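Local coordinates for protein N-terminal acetyltransferase B complex subunit MDM20 (Candida albicans, PDB 5K04) that probably serves as the non-catalytic auxiliary subunit of the NatB complex, which acetylates the N-termini of proteins, at residues Leu535-Tyr546 and Lys575-Glu586. Numbering follows the deposited sequence.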
loop_
_atom_site.group_PDB
_atom_site.type_symbol
_atom_site.label_atom_id
_atom_site.label_comp_id
_atom_site.label_asym_id
_atom_site.label_seq_id
_atom_site.Cartn_x
_atom_site.Cartn_y
_atom_site.Cartn_z
ATOM N N LEU A 535 -10.086 -14.675 12.941
ATOM C CA LEU A 535 -9.198 -15.772 12.551
ATOM C C LEU A 535 -9.986 -17.007 12.118
ATOM O O LEU A 535 -9.688 -17.619 11.089
ATOM C CB LEU A 535 -8.259 -16.126 13.706
ATOM C CG LEU A 535 -7.315 -15.068 14.281
ATOM C CD1 LEU A 535 -6.506 -15.666 15.425
ATOM C CD2 LEU A 535 -6.414 -14.530 13.227
ATOM N N LYS A 536 -10.984 -17.403 12.913
ATOM C CA LYS A 536 -11.787 -18.579 12.591
ATOM C C LYS A 536 -12.670 -18.343 11.374
ATOM O O LYS A 536 -13.055 -19.301 10.699
ATOM C CB LYS A 536 -12.635 -18.970 13.800
ATOM C CG LYS A 536 -11.902 -18.843 15.143
ATOM C CD LYS A 536 -10.627 -19.709 15.211
ATOM C CE LYS A 536 -10.964 -21.195 15.302
ATOM N NZ LYS A 536 -9.824 -22.060 14.916
ATOM N N THR A 537 -12.971 -17.078 11.071
ATOM C CA THR A 537 -13.693 -16.725 9.852
ATOM C C THR A 537 -12.802 -16.798 8.604
ATOM O O THR A 537 -13.295 -17.092 7.510
ATOM C CB THR A 537 -14.286 -15.321 10.024
ATOM O OG1 THR A 537 -15.236 -15.341 11.095
ATOM C CG2 THR A 537 -14.984 -14.856 8.752
ATOM N N ASN A 538 -11.500 -16.545 8.734
ATOM C CA ASN A 538 -10.639 -16.366 7.569
ATOM C C ASN A 538 -9.457 -17.302 7.603
ATOM O O ASN A 538 -8.354 -16.958 7.160
ATOM C CB ASN A 538 -10.168 -14.924 7.461
ATOM C CG ASN A 538 -11.296 -14.003 7.163
ATOM O OD1 ASN A 538 -11.742 -13.906 6.020
ATOM N ND2 ASN A 538 -11.814 -13.349 8.201
ATOM N N GLU A 539 -9.686 -18.518 8.099
ATOM C CA GLU A 539 -8.614 -19.500 8.187
ATOM C C GLU A 539 -7.910 -19.692 6.853
ATOM O O GLU A 539 -6.679 -19.808 6.806
ATOM C CB GLU A 539 -9.173 -20.824 8.679
ATOM C CG GLU A 539 -8.107 -21.829 9.000
ATOM C CD GLU A 539 -8.687 -23.087 9.579
ATOM O OE1 GLU A 539 -8.667 -24.115 8.877
ATOM O OE2 GLU A 539 -9.170 -23.029 10.727
ATOM N N ALA A 540 -8.675 -19.715 5.753
ATOM C CA ALA A 540 -8.077 -19.956 4.440
ATOM C C ALA A 540 -7.051 -18.887 4.093
ATOM O O ALA A 540 -6.024 -19.185 3.466
ATOM C CB ALA A 540 -9.163 -20.026 3.363
ATOM N N LEU A 541 -7.310 -17.632 4.496
ATOM C CA LEU A 541 -6.347 -16.557 4.254
ATOM C C LEU A 541 -5.151 -16.656 5.193
ATOM O O LEU A 541 -4.005 -16.485 4.763
ATOM C CB LEU A 541 -7.027 -15.200 4.409
ATOM C CG LEU A 541 -8.180 -14.926 3.437
ATOM C CD1 LEU A 541 -8.827 -13.541 3.691
ATOM C CD2 LEU A 541 -7.719 -15.053 2.000
ATOM N N ILE A 542 -5.407 -16.932 6.481
ATOM C CA ILE A 542 -4.345 -17.008 7.487
ATOM C C ILE A 542 -3.265 -18.001 7.061
ATOM O O ILE A 542 -2.070 -17.792 7.304
ATOM C CB ILE A 542 -4.953 -17.390 8.849
ATOM C CG1 ILE A 542 -5.932 -16.314 9.331
ATOM C CG2 ILE A 542 -3.870 -17.723 9.879
ATOM C CD1 ILE A 542 -5.410 -14.926 9.242
ATOM N N VAL A 543 -3.680 -19.088 6.405
ATOM C CA VAL A 543 -2.801 -20.182 5.992
ATOM C C VAL A 543 -2.217 -19.961 4.602
ATOM O O VAL A 543 -1.302 -20.695 4.191
ATOM C CB VAL A 543 -3.625 -21.485 6.104
ATOM C CG1 VAL A 543 -2.890 -22.693 5.554
ATOM C CG2 VAL A 543 -3.994 -21.723 7.561
ATOM N N SER A 544 -2.703 -18.957 3.872
ATOM C CA SER A 544 -2.222 -18.663 2.534
ATOM C C SER A 544 -0.982 -17.781 2.597
ATOM O O SER A 544 -0.486 -17.419 3.665
ATOM C CB SER A 544 -3.315 -17.989 1.706
ATOM O OG SER A 544 -4.415 -18.860 1.554
ATOM N N ASP A 545 -0.463 -17.447 1.425
ATOM C CA ASP A 545 0.652 -16.529 1.317
ATOM C C ASP A 545 0.127 -15.108 1.300
ATOM O O ASP A 545 -0.866 -14.803 0.627
ATOM C CB ASP A 545 1.459 -16.829 0.060
ATOM C CG ASP A 545 2.233 -18.127 0.183
ATOM O OD1 ASP A 545 2.855 -18.338 1.245
ATOM O OD2 ASP A 545 2.193 -18.936 -0.766
ATOM N N TYR A 546 0.791 -14.253 2.069
ATOM C CA TYR A 546 0.385 -12.870 2.259
ATOM C C TYR A 546 1.014 -11.980 1.188
ATOM O O TYR A 546 2.140 -12.219 0.744
ATOM C CB TYR A 546 0.793 -12.382 3.654
ATOM C CG TYR A 546 0.325 -13.248 4.832
ATOM C CD1 TYR A 546 -0.746 -14.136 4.715
ATOM C CD2 TYR A 546 0.951 -13.156 6.066
ATOM C CE1 TYR A 546 -1.169 -14.918 5.810
ATOM C CE2 TYR A 546 0.531 -13.924 7.162
ATOM C CZ TYR A 546 -0.522 -14.795 7.029
ATOM O OH TYR A 546 -0.905 -15.554 8.111
ATOM N N LYS A 575 2.638 -15.091 10.772
ATOM C CA LYS A 575 1.725 -16.167 10.406
ATOM C C LYS A 575 1.574 -17.180 11.537
ATOM O O LYS A 575 0.464 -17.648 11.823
ATOM C CB LYS A 575 2.208 -16.855 9.130
ATOM C CG LYS A 575 1.294 -18.018 8.724
ATOM C CD LYS A 575 1.691 -18.638 7.391
ATOM C CE LYS A 575 1.420 -17.692 6.231
ATOM N NZ LYS A 575 1.514 -18.390 4.915
ATOM N N LEU A 576 2.684 -17.513 12.207
ATOM C CA LEU A 576 2.648 -18.525 13.254
ATOM C C LEU A 576 1.880 -18.033 14.468
ATOM O O LEU A 576 1.170 -18.814 15.118
ATOM C CB LEU A 576 4.071 -18.925 13.638
ATOM C CG LEU A 576 4.822 -19.744 12.586
ATOM C CD1 LEU A 576 6.313 -19.870 12.950
ATOM C CD2 LEU A 576 4.170 -21.108 12.454
ATOM N N LYS A 577 2.030 -16.745 14.800
ATOM C CA LYS A 577 1.252 -16.162 15.884
ATOM C C LYS A 577 -0.233 -16.345 15.627
ATOM O O LYS A 577 -0.987 -16.738 16.522
ATOM C CB LYS A 577 1.587 -14.677 16.045
ATOM C CG LYS A 577 3.002 -14.401 16.552
ATOM C CD LYS A 577 3.293 -15.103 17.872
ATOM C CE LYS A 577 4.612 -14.622 18.480
ATOM N NZ LYS A 577 4.607 -13.171 18.921
ATOM N N LEU A 578 -0.666 -16.081 14.387
ATOM C CA LEU A 578 -2.083 -16.197 14.055
ATOM C C LEU A 578 -2.536 -17.651 14.095
ATOM O O LEU A 578 -3.650 -17.947 14.539
ATOM C CB LEU A 578 -2.348 -15.571 12.690
ATOM C CG LEU A 578 -1.962 -14.089 12.627
ATOM C CD1 LEU A 578 -2.346 -13.496 11.286
ATOM C CD2 LEU A 578 -2.613 -13.312 13.757
ATOM N N LEU A 579 -1.675 -18.574 13.662
ATOM C CA LEU A 579 -1.967 -19.993 13.848
ATOM C C LEU A 579 -2.103 -20.330 15.324
ATOM O O LEU A 579 -3.077 -20.981 15.733
ATOM C CB LEU A 579 -0.880 -20.843 13.203
ATOM C CG LEU A 579 -0.796 -20.646 11.686
ATOM C CD1 LEU A 579 0.309 -21.493 11.080
ATOM C CD2 LEU A 579 -2.125 -20.999 11.059
ATOM N N VAL A 580 -1.146 -19.875 16.142
ATOM C CA VAL A 580 -1.205 -20.130 17.584
ATOM C C VAL A 580 -2.583 -19.770 18.121
ATOM O O VAL A 580 -3.266 -20.589 18.746
ATOM C CB VAL A 580 -0.095 -19.353 18.329
ATOM C CG1 VAL A 580 -0.352 -19.365 19.850
ATOM C CG2 VAL A 580 1.273 -19.940 18.042
ATOM N N TYR A 581 -3.015 -18.535 17.872
ATOM C CA TYR A 581 -4.296 -18.099 18.412
ATOM C C TYR A 581 -5.445 -18.884 17.789
ATOM O O TYR A 581 -6.426 -19.200 18.466
ATOM C CB TYR A 581 -4.457 -16.585 18.210
ATOM C CG TYR A 581 -3.635 -15.788 19.207
ATOM C CD1 TYR A 581 -4.117 -15.535 20.492
ATOM C CD2 TYR A 581 -2.383 -15.295 18.877
ATOM C CE1 TYR A 581 -3.375 -14.810 21.422
ATOM C CE2 TYR A 581 -1.636 -14.566 19.798
ATOM C CZ TYR A 581 -2.133 -14.337 21.078
ATOM O OH TYR A 581 -1.384 -13.619 21.988
ATOM N N SER A 582 -5.323 -19.233 16.507
ATOM C CA SER A 582 -6.352 -20.030 15.849
ATOM C C SER A 582 -6.472 -21.406 16.491
ATOM O O SER A 582 -7.578 -21.947 16.624
ATOM C CB SER A 582 -6.032 -20.166 14.360
ATOM O OG SER A 582 -5.911 -18.899 13.733
ATOM N N ILE A 583 -5.340 -21.981 16.901
ATOM C CA ILE A 583 -5.322 -23.317 17.492
ATOM C C ILE A 583 -5.828 -23.283 18.929
ATOM O O ILE A 583 -6.679 -24.085 19.321
ATOM C CB ILE A 583 -3.902 -23.898 17.409
ATOM C CG1 ILE A 583 -3.529 -24.134 15.943
ATOM C CG2 ILE A 583 -3.800 -25.159 18.248
ATOM C CD1 ILE A 583 -2.029 -24.134 15.655
ATOM N N VAL A 584 -5.305 -22.351 19.726
ATOM C CA VAL A 584 -5.770 -22.145 21.097
ATOM C C VAL A 584 -7.293 -22.135 21.158
ATOM O O VAL A 584 -7.905 -22.761 22.035
ATOM C CB VAL A 584 -5.183 -20.833 21.653
ATOM C CG1 VAL A 584 -5.880 -20.447 22.953
ATOM C CG2 VAL A 584 -3.688 -20.962 21.840
ATOM N N PHE A 585 -7.932 -21.442 20.211
ATOM C CA PHE A 585 -9.380 -21.268 20.218
ATOM C C PHE A 585 -10.082 -22.148 19.182
ATOM O O PHE A 585 -11.192 -21.838 18.744
ATOM C CB PHE A 585 -9.735 -19.793 20.030
ATOM C CG PHE A 585 -9.308 -18.917 21.193
ATOM C CD1 PHE A 585 -10.085 -18.838 22.348
ATOM C CD2 PHE A 585 -8.126 -18.186 21.138
ATOM C CE1 PHE A 585 -9.699 -18.027 23.418
ATOM C CE2 PHE A 585 -7.730 -17.379 22.201
ATOM C CZ PHE A 585 -8.512 -17.297 23.346
ATOM N N GLU A 586 -9.454 -23.261 18.804
ATOM C CA GLU A 586 -10.101 -24.286 17.993
ATOM C C GLU A 586 -10.825 -25.258 18.921
ATOM O O GLU A 586 -10.241 -25.741 19.899
ATOM C CB GLU A 586 -9.067 -25.013 17.122
ATOM C CG GLU A 586 -9.597 -26.141 16.225
ATOM C CD GLU A 586 -10.869 -25.788 15.463
ATOM O OE1 GLU A 586 -11.007 -24.640 15.001
ATOM O OE2 GLU A 586 -11.744 -26.670 15.344
HETATM O O HOH W 1 -7.486 -19.449 11.336
HETATM O O HOH W 2 1.262 -21.363 4.797
HETATM O O HOH W 3 2.874 -15.579 3.599
#
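Lys575 lays the end of its aliphatic chain across the Tyr546 ring, CE sitting 4.0 Å from the ring centroid in a CH-pi contact, with NZ over the same face as a cation-pi partner. The chain runs extended to its bend at chi3 (-69°), which brings NZ within 2.6 Å of Ser544 O, above the carbonyl plane. A long lysine suits this place: CE covers the ring, CB and CG lie against its hydroxyl end, and the ammonium reaches backbone oxygens beyond, one of them, Val543 O, through a water. Tyr546 OH is tied to Ile542 O (2.6 Å), on a lone pair in the carbonyl plane, which fixes the hydroxyl end of the ring against the lysine.

One turn on, branched aliphatics take over. Leu578 turns CB and CD1 to Ile542 and CD2 to Leu535, while Leu579 CD2 fits against Ile542 CG2 and Val543 CG2. Leu535 CD1 packs on Tyr581 CB at 3.6 Å; the phenol points away to Glu671. Small Ser582 lets Leu535 close in, and folds OG back onto Leu578 O (2.6 Å); a water joins OG to Leu535 O. At the far end Lys536 NZ donates to Ser582 O and forms a salt bridge with Glu586 OE1, both at 2.8 Å.

An apolar centre with a crossing lysine at each end, one from each segment, thus joins helix 571-584 to the end of helix 525-537, the short helix 539-542 and the loop that follows. Each ammonium is held by a backbone carbonyl and probably stays protonated.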